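Local coordinates for protein probable glutathione S-transferase GSTU1 (Oryza sativa, PDB 1OYJ) that catalyses the conjugation of reduced glutathione to a wide range of hydrophobic electrophiles, as a tau-class glutathione S-transferase, at residues A[48-51]-A[52-55]; A[107-110]-A[111-115]; A[145-148]-A[149-153]. All coordinates share one frame; numbering follows the deposited sequence. Where two conformers were deposited one is given.

Contact 1 of 3, residues A[48-51]-A[52-55]; sequences RSNP and VHRK. With GSH (glutathione), chain N.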
ATOM      1  N   ARG A  48      11.877  10.114 -15.937  1.00 22.46           N
ATOM      2  CA  ARG A  48      11.620  11.401 -15.271  1.00 25.02           C
ATOM      3  C   ARG A  48      10.372  11.487 -14.467  1.00 26.47           C
ATOM      4  O   ARG A  48      10.337  12.265 -13.505  1.00 25.23           O
ATOM      5  CB  ARG A  48      11.421  12.554 -16.260  1.00 27.14           C
ATOM      6  CG  ARG A  48      12.699  13.095 -16.842  1.00 30.27           C
ATOM      7  CD  ARG A  48      12.540  14.391 -17.739  1.00 36.52           C
ATOM      8  NE  ARG A  48      11.819  14.195 -19.013  1.00 39.26           N
ATOM      9  CZ  ARG A  48      10.578  14.652 -19.278  1.00 39.51           C
ATOM     10  NH1 ARG A  48       9.897  15.346 -18.353  1.00 38.70           N
ATOM     11  NH2 ARG A  48      10.029  14.426 -20.479  1.00 36.55           N
ATOM     12  N   SER A  49       9.325  10.793 -14.935  1.00 25.22           N
ATOM     13  CA  SER A  49       7.975  10.857 -14.372  1.00 25.15           C
ATOM     14  C   SER A  49       7.871  10.031 -13.146  1.00 24.41           C
ATOM     15  O   SER A  49       7.171  10.438 -12.276  1.00 23.87           O
ATOM     16  CB  SER A  49       6.922  10.373 -15.395  1.00 24.80           C
ATOM     17  OG  SER A  49       6.957  11.157 -16.577  1.00 25.95           O
ATOM     18  N   ASN A  50       8.597   8.900 -13.061  1.00 23.11           N
ATOM     19  CA  ASN A  50       8.651   8.058 -11.848  1.00 23.55           C
ATOM     20  C   ASN A  50      10.131   7.782 -11.461  1.00 19.71           C
ATOM     21  O   ASN A  50      10.554   6.652 -11.518  1.00 20.54           O
ATOM     22  CB  ASN A  50       7.904   6.718 -12.136  1.00 22.63           C
ATOM     23  CG  ASN A  50       7.823   5.795 -10.932  1.00 25.85           C
ATOM     24  OD1 ASN A  50       8.169   6.157  -9.848  1.00 23.11           O
ATOM     25  ND2 ASN A  50       7.353   4.560 -11.147  1.00 25.67           N
ATOM     26  N   PRO A  51      10.890   8.781 -11.012  1.00 22.51           N
ATOM     27  CA  PRO A  51      12.341   8.603 -10.738  1.00 21.64           C
ATOM     28  C   PRO A  51      12.598   7.747  -9.568  1.00 21.61           C
ATOM     29  O   PRO A  51      13.616   7.142  -9.483  1.00 20.40           O
ATOM     30  CB  PRO A  51      12.878  10.030 -10.525  1.00 21.70           C
ATOM     31  CG  PRO A  51      11.611  10.879 -10.267  1.00 24.38           C
ATOM     32  CD  PRO A  51      10.453  10.172 -10.798  1.00 20.54           C
ATOM     33  N   VAL A  52      11.605   7.621  -8.682  1.00 22.91           N
ATOM     34  CA  VAL A  52      11.815   6.869  -7.502  1.00 22.96           C
ATOM     35  C   VAL A  52      11.811   5.384  -7.804  1.00 23.08           C
ATOM     36  O   VAL A  52      12.716   4.660  -7.409  1.00 22.22           O
ATOM     37  CB  VAL A  52      10.799   7.322  -6.345  1.00 24.00           C
ATOM     38  CG1 VAL A  52      11.019   6.568  -5.154  1.00 26.14           C
ATOM     39  CG2 VAL A  52      10.959   8.819  -6.019  1.00 22.82           C
ATOM     40  N   HIS A  53      10.808   4.917  -8.541  1.00 21.62           N
ATOM     41  CA  HIS A  53      10.714   3.524  -8.770  1.00 22.67           C
ATOM     42  C   HIS A  53      11.067   3.149 -10.189  1.00 21.83           C
ATOM     43  O   HIS A  53      11.506   2.070 -10.397  1.00 21.56           O
ATOM     44  CB  HIS A  53       9.283   3.026  -8.482  1.00 23.32           C
ATOM     45  CG  HIS A  53       8.855   3.195  -7.070  1.00 25.89           C
ATOM     46  ND1 HIS A  53       9.555   2.644  -6.021  1.00 25.94           N
ATOM     47  CD2 HIS A  53       7.807   3.855  -6.521  1.00 24.82           C
ATOM     48  CE1 HIS A  53       8.962   2.950  -4.888  1.00 24.43           C
ATOM     49  NE2 HIS A  53       7.888   3.669  -5.163  1.00 22.25           N
ATOM     50  N   ARG A  54      10.875   4.027 -11.133  1.00 21.33           N
ATOM     51  CA  ARG A  54      11.174   3.733 -12.542  1.00 24.07           C
ATOM     52  C   ARG A  54      10.397   2.571 -13.076  1.00 23.89           C
ATOM     53  O   ARG A  54      10.920   1.774 -13.840  1.00 24.15           O
ATOM     54  CB  ARG A  54      12.678   3.516 -12.786  1.00 25.07           C
ATOM     55  CG  ARG A  54      13.509   4.740 -12.269  1.00 29.35           C
ATOM     56  CD  ARG A  54      14.886   4.448 -11.830  1.00 35.56           C
ATOM     57  NE  ARG A  54      15.001   3.818 -10.511  1.00 43.55           N
ATOM     58  CZ  ARG A  54      15.167   2.505 -10.305  1.00 48.85           C
ATOM     59  NH1 ARG A  54      15.198   1.636 -11.325  1.00 49.78           N
ATOM     60  NH2 ARG A  54      15.297   2.053  -9.060  1.00 50.71           N
ATOM     61  N   LYS A  55       9.170   2.457 -12.602  1.00 22.82           N
ATOM     62  CA  LYS A  55       8.240   1.432 -12.974  1.00 23.33           C
ATOM     63  C   LYS A  55       6.970   1.903 -13.712  1.00 22.28           C
ATOM     64  O   LYS A  55       6.580   3.048 -13.626  1.00 21.01           O
ATOM     65  CB  LYS A  55       7.760   0.715 -11.709  1.00 24.69           C
ATOM     66  CG  LYS A  55       8.801  -0.250 -11.169  1.00 26.77           C
ATOM     67  CD  LYS A  55       8.453  -0.784  -9.824  1.00 29.14           C
ATOM     68  CE  LYS A  55       9.472  -1.810  -9.325  1.00 33.23           C
ATOM     69  NZ  LYS A  55       8.843  -2.510  -8.158  1.00 34.73           N
TER
HETATM   70  N1  GSH N 799       3.776  -1.331  -7.044  1.00 31.36           N
HETATM   71  CA1 GSH N 799       3.577  -1.344  -8.457  1.00 32.32           C
HETATM   72  C1  GSH N 799       2.309  -0.812  -9.009  1.00 32.54           C
HETATM   73  O11 GSH N 799       2.103  -0.150 -10.005  1.00 33.23           O
HETATM   74  O12 GSH N 799       1.351  -1.147  -8.347  1.00 29.24           O
HETATM   75  CB1 GSH N 799       4.419  -2.226  -9.353  1.00 34.07           C
HETATM   76  CG1 GSH N 799       4.320  -1.984 -10.865  1.00 32.76           C
HETATM   77  CD1 GSH N 799       5.318  -2.893 -11.573  1.00 33.05           C
HETATM   78  OE1 GSH N 799       5.709  -3.885 -10.982  1.00 35.50           O
HETATM   79  N2  GSH N 799       5.696  -2.614 -12.821  1.00 31.82           N
HETATM   80  CA2 GSH N 799       6.641  -3.443 -13.527  1.00 32.35           C
HETATM   81  C2  GSH N 799       7.830  -2.517 -13.837  1.00 35.16           C
HETATM   82  O2  GSH N 799       7.565  -1.475 -14.399  1.00 29.22           O
HETATM   83  CB2 GSH N 799       5.956  -3.938 -14.802  1.00 35.08           C
HETATM   84  SG2 GSH N 799       4.676  -5.196 -14.417  1.00 43.40           S
HETATM   85  N3  GSH N 799       9.052  -2.705 -13.336  1.00 47.99           N
HETATM   86  CA3 GSH N 799      10.081  -2.424 -14.369  1.00 49.71           C
HETATM   87  C3  GSH N 799      11.308  -3.308 -14.587  1.00 54.95           C
HETATM   88  O31 GSH N 799      12.463  -2.804 -14.773  1.00 51.84           O
HETATM   89  O32 GSH N 799      11.173  -4.521 -14.643  1.00 56.10           O

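Contact 2 of 3, residues A[107-110]-A[111-115]; sequences WADY and VDRKL. With GSH (glutathione), chain O.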
ATOM      1  N   TRP A 107      -8.096  -5.099   1.423  1.00 17.38           N
ATOM      2  CA  TRP A 107      -8.114  -6.258   0.503  1.00 19.56           C
ATOM      3  C   TRP A 107      -7.296  -5.900  -0.785  1.00 19.07           C
ATOM      4  O   TRP A 107      -6.684  -6.751  -1.396  1.00 21.40           O
ATOM      5  CB  TRP A 107      -9.544  -6.668   0.266  1.00 18.52           C
ATOM      6  CG  TRP A 107      -9.998  -7.602   1.472  1.00 18.73           C
ATOM      7  CD1 TRP A 107     -10.830  -7.297   2.491  1.00 20.41           C
ATOM      8  CD2 TRP A 107      -9.423  -8.851   1.798  1.00 15.58           C
ATOM      9  NE1 TRP A 107     -10.883  -8.322   3.421  1.00 17.89           N
ATOM     10  CE2 TRP A 107     -10.021  -9.303   3.014  1.00 20.08           C
ATOM     11  CE3 TRP A 107      -8.522  -9.683   1.162  1.00 18.72           C
ATOM     12  CZ2 TRP A 107      -9.751 -10.551   3.571  1.00 18.29           C
ATOM     13  CZ3 TRP A 107      -8.196 -10.942   1.769  1.00 17.92           C
ATOM     14  CH2 TRP A 107      -8.831 -11.345   2.965  1.00 18.31           C
ATOM     15  N   ALA A 108      -7.324  -4.656  -1.215  1.00 19.89           N
ATOM     16  CA  ALA A 108      -6.494  -4.245  -2.378  1.00 19.29           C
ATOM     17  C   ALA A 108      -5.074  -4.361  -1.931  1.00 19.94           C
ATOM     18  O   ALA A 108      -4.232  -4.858  -2.685  1.00 20.20           O
ATOM     19  CB  ALA A 108      -6.812  -2.880  -2.855  1.00 18.04           C
ATOM     20  N   ASP A 109      -4.792  -3.891  -0.712  1.00 19.37           N
ATOM     21  CA  ASP A 109      -3.420  -4.061  -0.184  1.00 20.49           C
ATOM     22  C   ASP A 109      -2.998  -5.562  -0.172  1.00 17.68           C
ATOM     23  O   ASP A 109      -1.892  -5.941  -0.504  1.00 14.88           O
ATOM     24  CB  ASP A 109      -3.307  -3.470   1.219  1.00 19.70           C
ATOM     25  CG  ASP A 109      -1.951  -3.733   1.841  1.00 24.74           C
ATOM     26  OD1 ASP A 109      -0.971  -3.161   1.388  1.00 29.46           O
ATOM     27  OD2 ASP A 109      -1.753  -4.594   2.666  1.00 22.00           O
ATOM     28  N   TYR A 110      -3.935  -6.436   0.204  1.00 15.55           N
ATOM     29  CA  TYR A 110      -3.663  -7.830   0.328  1.00 16.00           C
ATOM     30  C   TYR A 110      -3.316  -8.381  -1.091  1.00 16.62           C
ATOM     31  O   TYR A 110      -2.331  -9.098  -1.263  1.00 18.24           O
ATOM     32  CB  TYR A 110      -4.873  -8.534   0.805  1.00 18.03           C
ATOM     33  CG  TYR A 110      -4.738 -10.032   0.853  1.00 20.49           C
ATOM     34  CD1 TYR A 110      -4.288 -10.675   1.985  1.00 19.22           C
ATOM     35  CD2 TYR A 110      -5.111 -10.811  -0.212  1.00 22.62           C
ATOM     36  CE1 TYR A 110      -4.113 -12.036   2.008  1.00 18.86           C
ATOM     37  CE2 TYR A 110      -4.957 -12.167  -0.186  1.00 21.93           C
ATOM     38  CZ  TYR A 110      -4.497 -12.806   0.965  1.00 21.53           C
ATOM     39  OH  TYR A 110      -4.415 -14.202   0.982  1.00 21.17           O
ATOM     40  N   VAL A 111      -4.070  -7.972  -2.084  1.00 16.35           N
ATOM     41  CA  VAL A 111      -3.738  -8.312  -3.474  1.00 18.70           C
ATOM     42  C   VAL A 111      -2.326  -7.857  -3.882  1.00 18.88           C
ATOM     43  O   VAL A 111      -1.534  -8.633  -4.453  1.00 19.94           O
ATOM     44  CB  VAL A 111      -4.739  -7.767  -4.467  1.00 17.87           C
ATOM     45  CG1 VAL A 111      -4.312  -8.189  -5.884  1.00 16.32           C
ATOM     46  CG2 VAL A 111      -6.122  -8.380  -4.175  1.00 18.76           C
ATOM     47  N   ASP A 112      -2.008  -6.634  -3.568  1.00 18.68           N
ATOM     48  CA  ASP A 112      -0.668  -6.166  -3.894  1.00 19.72           C
ATOM     49  C   ASP A 112       0.400  -6.980  -3.183  1.00 21.29           C
ATOM     50  O   ASP A 112       1.465  -7.198  -3.736  1.00 23.85           O
ATOM     51  CB  ASP A 112      -0.487  -4.715  -3.514  1.00 19.65           C
ATOM     52  CG  ASP A 112      -0.834  -3.766  -4.630  1.00 21.85           C
ATOM     53  OD1 ASP A 112      -0.451  -2.578  -4.569  1.00 21.27           O
ATOM     54  OD2 ASP A 112      -1.395  -4.117  -5.634  1.00 21.86           O
ATOM     55  N   ARG A 113       0.113  -7.415  -1.952  1.00 22.07           N
ATOM     56  CA  ARG A 113       1.096  -8.137  -1.186  1.00 24.59           C
ATOM     57  C   ARG A 113       1.240  -9.574  -1.629  1.00 24.88           C
ATOM     58  O   ARG A 113       2.279 -10.119  -1.336  1.00 25.14           O
ATOM     59  CB  ARG A 113       0.772  -8.172   0.323  1.00 23.59           C
ATOM     60  CG  ARG A 113       0.910  -6.864   1.076  1.00 28.90           C
ATOM     61  CD  ARG A 113       0.340  -6.822   2.575  1.00 39.12           C
ATOM     62  NE  ARG A 113       0.777  -5.526   3.141  1.00 44.74           N
ATOM     63  CZ  ARG A 113       2.030  -5.316   3.615  1.00 47.94           C
ATOM     64  NH1 ARG A 113       2.412  -4.112   3.987  1.00 47.83           N
ATOM     65  NH2 ARG A 113       2.874  -6.342   3.773  1.00 48.22           N
ATOM     66  N   LYS A 114       0.223 -10.191  -2.250  1.00 22.54           N
ATOM     67  CA  LYS A 114       0.262 -11.615  -2.459  1.00 22.49           C
ATOM     68  C   LYS A 114       0.401 -12.131  -3.938  1.00 24.59           C
ATOM     69  O   LYS A 114       1.207 -13.028  -4.238  1.00 22.76           O
ATOM     70  CB  LYS A 114      -1.018 -12.220  -1.831  1.00 22.28           C
ATOM     71  CG  LYS A 114      -1.103 -12.012  -0.256  1.00 22.69           C
ATOM     72  CD  LYS A 114      -0.104 -12.916   0.564  1.00 19.98           C
ATOM     73  CE  LYS A 114      -0.094 -12.565   2.041  1.00 22.93           C
ATOM     74  NZ  LYS A 114       0.826 -13.411   2.928  1.00 22.74           N
ATOM     75  N   LEU A 115      -0.348 -11.511  -4.850  1.00 24.36           N
ATOM     76  CA  LEU A 115      -0.588 -12.105  -6.162  1.00 24.15           C
ATOM     77  C   LEU A 115       0.690 -12.087  -7.010  1.00 24.16           C
ATOM     78  O   LEU A 115       1.194 -13.117  -7.482  1.00 23.00           O
ATOM     79  CB  LEU A 115      -1.754 -11.415  -6.858  1.00 23.90           C
ATOM     80  CG  LEU A 115      -3.158 -11.976  -6.678  1.00 25.16           C
ATOM     81  CD1 LEU A 115      -3.255 -13.355  -7.352  1.00 24.99           C
ATOM     82  CD2 LEU A 115      -3.464 -12.159  -5.228  1.00 24.26           C
TER
HETATM   83  N1  GSH O 800       7.075 -11.427   4.816  1.00 66.18           N
HETATM   84  CA1 GSH O 800       7.066 -12.328   3.662  1.00 66.31           C
HETATM   85  C1  GSH O 800       8.020 -13.460   3.968  1.00 69.16           C
HETATM   86  O11 GSH O 800       8.947 -13.727   3.213  1.00 73.75           O
HETATM   87  O12 GSH O 800       7.900 -14.115   4.984  1.00 69.57           O
HETATM   88  CB1 GSH O 800       5.588 -12.796   3.396  1.00 61.31           C
HETATM   89  CG1 GSH O 800       5.473 -13.693   2.156  1.00 52.25           C
HETATM   90  CD1 GSH O 800       4.080 -14.122   1.644  1.00 46.44           C
HETATM   91  OE1 GSH O 800       3.242 -13.290   1.349  1.00 41.17           O
HETATM   92  N2  GSH O 800       3.894 -15.436   1.482  1.00 38.37           N
HETATM   93  CA2 GSH O 800       2.804 -16.039   0.711  1.00 37.67           C
HETATM   94  C2  GSH O 800       1.897 -16.847   1.575  1.00 37.88           C
HETATM   95  O2  GSH O 800       1.083 -17.658   1.076  1.00 36.93           O
HETATM   96  CB2 GSH O 800       3.355 -16.868  -0.435  1.00 40.10           C
HETATM   97  SG2 GSH O 800       4.266 -15.786  -1.552  1.00 39.15           S
HETATM   98  N3  GSH O 800       2.043 -16.551   2.901  1.00 36.61           N
HETATM   99  CA3 GSH O 800       1.136 -17.090   3.901  1.00 35.94           C
HETATM  100  C3  GSH O 800      -0.309 -16.598   3.823  1.00 36.18           C
HETATM  101  O31 GSH O 800      -0.568 -15.549   3.143  1.00 36.52           O
HETATM  102  O32 GSH O 800      -1.199 -17.265   4.451  1.00 33.61           O

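Contact 3 of 3, residues A[145-148]-A[149-153]; sequences EAEL and GDREF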
ATOM      1  N   GLU A 145     -11.498 -15.977  -1.887  1.00 19.12           N
ATOM      2  CA  GLU A 145     -12.834 -16.524  -2.012  1.00 19.28           C
ATOM      3  C   GLU A 145     -13.663 -16.287  -0.763  1.00 20.91           C
ATOM      4  O   GLU A 145     -14.908 -15.939  -0.850  1.00 20.81           O
ATOM      5  CB  GLU A 145     -12.784 -18.044  -2.365  1.00 20.16           C
ATOM      6  CG  GLU A 145     -14.045 -18.658  -2.929  1.00 22.44           C
ATOM      7  CD  GLU A 145     -14.112 -20.232  -2.823  1.00 24.90           C
ATOM      8  OE1 GLU A 145     -14.932 -20.853  -3.567  1.00 21.06           O
ATOM      9  OE2 GLU A 145     -13.399 -20.846  -1.954  1.00 21.51           O
ATOM     10  N   ALA A 146     -13.045 -16.584   0.377  1.00 21.12           N
ATOM     11  CA  ALA A 146     -13.679 -16.399   1.679  1.00 22.56           C
ATOM     12  C   ALA A 146     -14.163 -14.970   1.868  1.00 22.39           C
ATOM     13  O   ALA A 146     -15.268 -14.749   2.346  1.00 19.31           O
ATOM     14  CB  ALA A 146     -12.721 -16.812   2.829  1.00 23.67           C
ATOM     15  N   GLU A 147     -13.356 -14.005   1.440  1.00 20.00           N
ATOM     16  CA  GLU A 147     -13.772 -12.629   1.581  1.00 21.34           C
ATOM     17  C   GLU A 147     -14.925 -12.249   0.639  1.00 20.83           C
ATOM     18  O   GLU A 147     -15.832 -11.466   1.027  1.00 17.98           O
ATOM     19  CB  GLU A 147     -12.547 -11.720   1.359  1.00 21.47           C
ATOM     20  CG  GLU A 147     -12.873 -10.247   1.236  1.00 20.43           C
ATOM     21  CD  GLU A 147     -13.584  -9.668   2.457  1.00 24.94           C
ATOM     22  OE1 GLU A 147     -13.431 -10.227   3.586  1.00 18.19           O
ATOM     23  OE2 GLU A 147     -14.172  -8.601   2.238  1.00 22.01           O
ATOM     24  N   LEU A 148     -14.907 -12.758  -0.580  1.00 18.46           N
ATOM     25  CA  LEU A 148     -16.000 -12.554  -1.510  1.00 18.32           C
ATOM     26  C   LEU A 148     -17.354 -13.105  -0.992  1.00 18.79           C
ATOM     27  O   LEU A 148     -18.423 -12.514  -1.221  1.00 18.39           O
ATOM     28  CB  LEU A 148     -15.697 -13.214  -2.852  1.00 18.69           C
ATOM     29  CG  LEU A 148     -16.685 -13.055  -3.969  1.00 20.92           C
ATOM     30  CD1 LEU A 148     -16.975 -11.543  -4.281  1.00 24.82           C
ATOM     31  CD2 LEU A 148     -16.401 -13.826  -5.218  1.00 20.62           C
ATOM     32  N   GLY A 149     -17.282 -14.230  -0.330  1.00 19.26           N
ATOM     33  CA  GLY A 149     -18.446 -14.842   0.260  1.00 19.67           C
ATOM     34  C   GLY A 149     -19.447 -15.123  -0.817  1.00 21.44           C
ATOM     35  O   GLY A 149     -19.131 -15.722  -1.834  1.00 21.28           O
ATOM     36  N   ASP A 150     -20.646 -14.619  -0.623  1.00 21.36           N
ATOM     37  CA  ASP A 150     -21.735 -14.939  -1.500  1.00 22.24           C
ATOM     38  C   ASP A 150     -22.035 -13.747  -2.401  1.00 22.32           C
ATOM     39  O   ASP A 150     -22.961 -13.773  -3.130  1.00 22.51           O
ATOM     40  CB  ASP A 150     -22.871 -15.304  -0.580  1.00 23.81           C
ATOM     41  CG  ASP A 150     -24.047 -15.833  -1.279  0.70 25.80           C
ATOM     42  OD1 ASP A 150     -25.206 -15.539  -0.929  0.70 35.70           O
ATOM     43  OD2 ASP A 150     -23.871 -16.632  -2.223  0.70 28.53           O
ATOM     44  N   ARG A 151     -21.184 -12.715  -2.393  1.00 21.29           N
ATOM     45  CA  ARG A 151     -21.430 -11.518  -3.210  1.00 20.59           C
ATOM     46  C   ARG A 151     -21.060 -11.724  -4.700  1.00 20.30           C
ATOM     47  O   ARG A 151     -20.347 -12.653  -5.062  1.00 18.09           O
ATOM     48  CB  ARG A 151     -20.601 -10.350  -2.666  1.00 23.07           C
ATOM     49  CG  ARG A 151     -20.847 -10.150  -1.167  1.00 26.86           C
ATOM     50  CD  ARG A 151     -20.034  -9.022  -0.525  1.00 29.03           C
ATOM     51  NE  ARG A 151     -18.608  -9.037  -0.789  1.00 32.77           N
ATOM     52  CZ  ARG A 151     -17.657  -8.798   0.135  1.00 34.04           C
ATOM     53  NH1 ARG A 151     -17.985  -8.540   1.389  1.00 42.67           N
ATOM     54  NH2 ARG A 151     -16.385  -8.832  -0.175  1.00 32.29           N
ATOM     55  N   GLU A 152     -21.653 -10.902  -5.530  1.00 19.14           N
ATOM     56  CA  GLU A 152     -21.442 -10.905  -6.964  1.00 20.02           C
ATOM     57  C   GLU A 152     -20.049 -10.241  -7.193  1.00 19.97           C
ATOM     58  O   GLU A 152     -19.221 -10.780  -7.948  1.00 18.08           O
ATOM     59  CB  GLU A 152     -22.501 -10.066  -7.612  1.00 21.26           C
ATOM     60  CG  GLU A 152     -22.518 -10.261  -9.116  1.00 26.94           C
ATOM     61  CD  GLU A 152     -23.532  -9.401  -9.899  1.00 31.66           C
ATOM     62  OE1 GLU A 152     -24.188  -8.489  -9.342  1.00 34.87           O
ATOM     63  OE2 GLU A 152     -23.635  -9.636 -11.121  1.00 39.59           O
ATOM     64  N   PHE A 153     -19.797  -9.182  -6.439  1.00 20.31           N
ATOM     65  CA  PHE A 153     -18.503  -8.458  -6.506  1.00 21.70           C
ATOM     66  C   PHE A 153     -17.891  -8.211  -5.119  1.00 22.31           C
ATOM     67  O   PHE A 153     -18.624  -8.147  -4.129  1.00 20.82           O
ATOM     68  CB  PHE A 153     -18.676  -7.083  -7.184  1.00 22.32           C
ATOM     69  CG  PHE A 153     -19.070  -7.170  -8.671  1.00 24.79           C
ATOM     70  CD1 PHE A 153     -18.123  -7.496  -9.691  1.00 22.75           C
ATOM     71  CD2 PHE A 153     -20.386  -6.943  -9.029  1.00 24.62           C
ATOM     72  CE1 PHE A 153     -18.558  -7.577 -10.991  1.00 24.15           C
ATOM     73  CE2 PHE A 153     -20.794  -7.046 -10.307  1.00 24.36           C
ATOM     74  CZ  PHE A 153     -19.907  -7.333 -11.289  1.00 24.67           C
TER

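Contact 1 of 3, residues A[48-51]-A[52-55]
N50 reaches across to three consecutive residues, H53, R54 and K55, and ties the turn after helix 44-49 together. Its side-chain OD1 accepts the backbone N-H of H53 at 3.2 Å. This donor stands above the carbonyl plane, 55° out of it. On the other branch, ND2 gives a hydrogen to the backbone O of K55 at 3.0 Å, and the partner lies in the amide plane. The backbone O of N50 takes the N-H of R54 at 2.7 Å, with the donor nearly in line with C=O. With chi1 at -177°, CG of N50 stands opposite the backbone N, and the amide is carried to the backbone of H53 and K55. Two bonds on one amide fix its flip. The H53 ring stands steeply to that amide, with planes 77° apart, and V52 CG1 lies over the centre of one ring face. With an alanine here, the N-H of H53 and the O of K55 would probably lose these mates, and the loop before K55 could shift. K55 lines the glutathione pocket. CG of K55 comes within 3.3 Å of N3 of glutathione. The extended lysine chain passes across the ligand near the Cys-Gly peptide, and NZ leads on beyond it. R54 O accepts from NZ of K42, itself a glutathione-binding residue. The turn lies in the thioredoxin-like N-terminal domain, between helix 44-49 and strand 58-61. N50 packs on V58 of that strand and on S67 of strand 64-67, while V52 and H53 pack on Y110 of the second subunit.

Contact 2 of 3, residues A[107-110]-A[111-115]
The Y110 ring is sandwiched between an aliphatic lysine chain and an indole. On one face lies K114 CG, 3.8 Å from the ring centroid and 14° off the normal, a CH-pi contact. Over the opposite face, W107 CZ3 sits 3.6 Å above the plane, offset toward the rim. Y110 CG is anti to the backbone N, chi1 175°, which sets one ring face against K114, four residues on. The K114 chain bends at chi2. Beyond the bend it runs straight out past the ring to a glutathione molecule. There NZ gives two hydrogen bonds, one to the ligand carboxylate O31 at 2.6 Å and one to its carbonyl OE1 at 2.9 Å. D109 and R113, also four residues apart, form a salt bridge. NE of R113 reaches OD2 of D109 at 2.7 Å on the syn lone pair, in the guanidinium plane. The carboxylate and guanidinium planes are 54° apart, and NE alone makes the bond, which is rather bent. The R113 chain is extended from CG to NE to get there. Beneath, backbone bonds run as in an alpha helix, such as D112 N to A108 O at 3.0 Å, though that from K114 N to Y110 O is weak. D112 turns away to a salt bridge with R20. This part of helix 97-124 borders the dimer interface: V52 of the second subunit packs on W107 and Y110, and its H53 on R113. CG of K114 rests on the tyrosine face, while the lysine ammonium would probably favour binding of the anionic carboxylate of this glutathione.

Contact 3 of 3, residues A[145-148]-A[149-153]
The backbone O of L148 accepts the N-H of R151 at 3.0 Å, closing a type II' beta turn from L148 to R151 at the end of helix 127-148. This oxygen and E147 O both lie over a face of the R151 guanidinium, and R151 CB and CG pack against L148 O. The turn begins where the helix stops. G149 N still gives a helical bond to E145 O at 3.0 Å, but G149 itself has a positive phi that suits glycine. A side chain on it would also come tight against L148 O. R151 then folds back over the helix end. Its CG is anti to the carbonyl carbon, and a bend at chi3 (-50°) brings the guanidinium to E147. NH2 of R151 donates to E147 OE2 at 3.3 Å, nearly straight at 170°, in a salt bridge. The acid is met from above its carboxylate plane, although OE2 lies in the guanidinium plane. The two planes are 63° apart. E147 has its own bend at chi2, which curls the carboxylate toward the arginine. A weak bond from R151 NE to F153 O, 3.5 Å long, links the group to the chain beyond. L148 CD1, by contrast, packs 3.6 Å from the backbone C of F153, and the leucine also touches W197 of helix 192-201. R193 holds both G149 and E145, its NH2 bonding G149 O and its backbone N bonding E145 OE1. The helix end is thus closed mainly by backbone bonds. The positive guanidinium near the carbonyls of E147 and L148 would probably offset the partial negative charge there, with the salt bridge to E147 adding a modest hold.

In the fold
The contacts follow one another along the chain, each complete before the next begins. Contact 1 lies in the thioredoxin-like N-terminal domain, contacts 2 and 3 in the helical C-terminal domain. Contacts 2 and 3 have centres about 16 Å apart and touch where W107 packs on E147, joining consecutive helices 97-124 and 127-148. Within one chain, contact 1 is about 22 Å from contact 2 and 36 Å from contact 3, centre to centre. Across the dimer, V52 and H53 of one subunit's contact 1 pack on Y110 of the other's contact 2. The turn beside one glutathione pocket thus meets the partner's helix 97-124. Contact 3 lies away from the annotated sites.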